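Local coordinates for zinc phosphodiesterase ELAC protein 1 (PDB 3ZWF), which is a zinc-dependent endonuclease that processes tRNA 3' ends and removes the 2',3'-cyclic phosphate from cleaved tRNAs during tRNA repair, at residues A267-H272 / R306-H311. Sequence-based numbering, arbitrary orientation.
Sequences ADLLIH and RLVLTH. With ZN (zinc ion), chain D.
L270 and H272 alternate with R306, V308 and T310 in the backbone bonding that joins two parallel strands of the metallo-beta-lactamase fold, linked by a crossover containing helices 281-286 and 292-301. L270 N donates to R306 O and L270 O accepts from V308 N (2.8 Å); H272 N then reaches V308 O, and H272 O takes T310 N in a more bent bond (143° at the hydrogen). The middle is tightly packed on both faces. Beneath helix 292-301, L270 and L307 run side by side; both extend CG anti to the backbone N (chi1 172° and 175°), and L307 CD1 rests on L270 CG at 4.0 Å and on H272 CB at 3.7 Å. On the opposite face L269, I271 and V308 pack against strand 2-5, with L269 CD1 against V308 CG2 (3.7 Å) and, farther along, I271 CG2 against T310 CG2. At the partly exposed R306 the contact is looser: its CB lies 3.6 Å from D268 O and 3.8 Å from L269 CD1, while the chain bends at chi2 and chi3 and NH1 bonds to T347. After T310 the second segment leaves the pairing, and the imidazole of H311 reaches into the catalytic centre. There D64, H65 and D251 share its zinc ion; T275 OG1 hydrogen-bonds H311 ND1, probably helping to orient the ring whose NE2 binds the metal at 2.2 Å.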
loop_
_atom_site.group_PDB
_atom_site.type_symbol
_atom_site.label_atom_id
_atom_site.label_comp_id
_atom_site.label_asym_id
_atom_site.label_seq_id
_atom_site.Cartn_x
_atom_site.Cartn_y
_atom_site.Cartn_z
ATOM N N ALA A 267 23.443 -3.645 -22.991
ATOM C CA ALA A 267 22.067 -3.987 -22.613
ATOM C C ALA A 267 21.126 -3.854 -23.809
ATOM O O ALA A 267 21.130 -2.835 -24.524
ATOM C CB ALA A 267 21.567 -3.119 -21.464
ATOM N N ASP A 268 20.299 -4.873 -23.992
ATOM C CA ASP A 268 19.246 -4.845 -25.004
ATOM C C ASP A 268 18.133 -3.906 -24.633
ATOM O O ASP A 268 17.526 -3.278 -25.495
ATOM C CB ASP A 268 18.716 -6.242 -25.242
ATOM C CG ASP A 268 19.776 -7.130 -25.830
ATOM O OD1 ASP A 268 20.124 -6.921 -27.003
ATOM O OD2 ASP A 268 20.303 -7.982 -25.102
ATOM N N LEU A 269 17.879 -3.824 -23.332
ATOM C CA LEU A 269 16.966 -2.843 -22.769
ATOM C C LEU A 269 17.561 -2.325 -21.468
ATOM O O LEU A 269 17.973 -3.107 -20.607
ATOM C CB LEU A 269 15.608 -3.477 -22.562
ATOM C CG LEU A 269 14.483 -2.451 -22.368
ATOM C CD1 LEU A 269 14.154 -1.862 -23.723
ATOM C CD2 LEU A 269 13.240 -3.033 -21.697
ATOM N N LEU A 270 17.635 -1.012 -21.345
ATOM C CA LEU A 270 18.071 -0.340 -20.133
ATOM C C LEU A 270 16.922 0.556 -19.631
ATOM O O LEU A 270 16.498 1.453 -20.347
ATOM C CB LEU A 270 19.308 0.510 -20.400
ATOM C CG LEU A 270 19.797 1.446 -19.294
ATOM C CD1 LEU A 270 20.108 0.676 -18.050
ATOM C CD2 LEU A 270 21.063 2.152 -19.800
ATOM N N ILE A 271 16.435 0.271 -18.428
ATOM C CA ILE A 271 15.336 1.043 -17.768
ATOM C C ILE A 271 15.951 1.943 -16.698
ATOM O O ILE A 271 16.670 1.481 -15.802
ATOM C CB ILE A 271 14.293 0.151 -17.159
ATOM C CG1 ILE A 271 13.716 -0.799 -18.210
ATOM C CG2 ILE A 271 13.190 1.020 -16.401
ATOM C CD1 ILE A 271 12.678 -1.727 -17.620
ATOM N N HIS A 272 15.757 3.241 -16.877
ATOM C CA HIS A 272 16.400 4.256 -16.055
ATOM C C HIS A 272 15.356 5.326 -15.666
ATOM O O HIS A 272 14.502 5.691 -16.457
ATOM C CB HIS A 272 17.553 4.906 -16.846
ATOM C CG HIS A 272 18.566 5.613 -16.005
ATOM N ND1 HIS A 272 18.287 6.771 -15.302
ATOM C CD2 HIS A 272 19.891 5.360 -15.812
ATOM C CE1 HIS A 272 19.385 7.150 -14.656
ATOM N NE2 HIS A 272 20.367 6.321 -14.953
ATOM N N ARG A 306 18.634 0.093 -26.352
ATOM C CA ARG A 306 17.407 0.823 -26.155
ATOM C C ARG A 306 17.380 1.336 -24.695
ATOM O O ARG A 306 17.734 0.620 -23.753
ATOM C CB ARG A 306 16.191 -0.080 -26.454
ATOM C CG ARG A 306 14.860 0.418 -25.862
ATOM C CD ARG A 306 13.857 0.903 -26.876
ATOM N NE ARG A 306 13.079 -0.209 -27.402
ATOM C CZ ARG A 306 11.746 -0.300 -27.453
ATOM N NH1 ARG A 306 10.943 0.675 -27.016
ATOM N NH2 ARG A 306 11.206 -1.394 -27.991
ATOM N N LEU A 307 16.995 2.601 -24.550
ATOM C CA LEU A 307 16.819 3.238 -23.247
ATOM C C LEU A 307 15.332 3.520 -23.033
ATOM O O LEU A 307 14.712 4.079 -23.882
ATOM C CB LEU A 307 17.608 4.553 -23.156
ATOM C CG LEU A 307 17.466 5.423 -21.912
ATOM C CD1 LEU A 307 17.871 4.666 -20.566
ATOM C CD2 LEU A 307 18.221 6.733 -22.091
ATOM N N VAL A 308 14.808 3.070 -21.900
ATOM C CA VAL A 308 13.425 3.380 -21.510
ATOM C C VAL A 308 13.499 4.222 -20.251
ATOM O O VAL A 308 14.050 3.805 -19.242
ATOM C CB VAL A 308 12.565 2.128 -21.249
ATOM C CG1 VAL A 308 11.081 2.562 -20.924
ATOM C CG2 VAL A 308 12.612 1.185 -22.410
ATOM N N LEU A 309 12.881 5.401 -20.309
ATOM C CA LEU A 309 12.829 6.327 -19.171
ATOM C C LEU A 309 11.500 6.154 -18.446
ATOM O O LEU A 309 10.466 5.901 -19.065
ATOM C CB LEU A 309 12.971 7.769 -19.670
ATOM C CG LEU A 309 14.323 8.070 -20.393
ATOM C CD1 LEU A 309 14.393 9.527 -20.724
ATOM C CD2 LEU A 309 15.507 7.668 -19.532
ATOM N N THR A 310 11.604 6.245 -17.134
ATOM C CA THR A 310 10.441 6.038 -16.268
ATOM C C THR A 310 10.623 6.828 -15.002
ATOM O O THR A 310 11.513 7.657 -14.881
ATOM C CB THR A 310 10.200 4.527 -16.043
ATOM O OG1 THR A 310 8.904 4.290 -15.480
ATOM C CG2 THR A 310 11.299 3.919 -15.157
ATOM N N HIS A 311 9.681 6.641 -14.063
ATOM C CA HIS A 311 9.715 7.359 -12.773
ATOM C C HIS A 311 9.669 8.856 -12.968
ATOM O O HIS A 311 10.452 9.596 -12.402
ATOM C CB HIS A 311 10.948 6.950 -11.931
ATOM C CG HIS A 311 10.870 7.282 -10.475
ATOM N ND1 HIS A 311 11.341 8.463 -9.942
ATOM C CD2 HIS A 311 10.501 6.520 -9.414
ATOM C CE1 HIS A 311 11.189 8.451 -8.630
ATOM N NE2 HIS A 311 10.723 7.265 -8.282
HETATM ZN ZN ZN D . 11.016 6.639 -6.201
HETATM O O HOH W 1 11.605 6.518 -4.118
#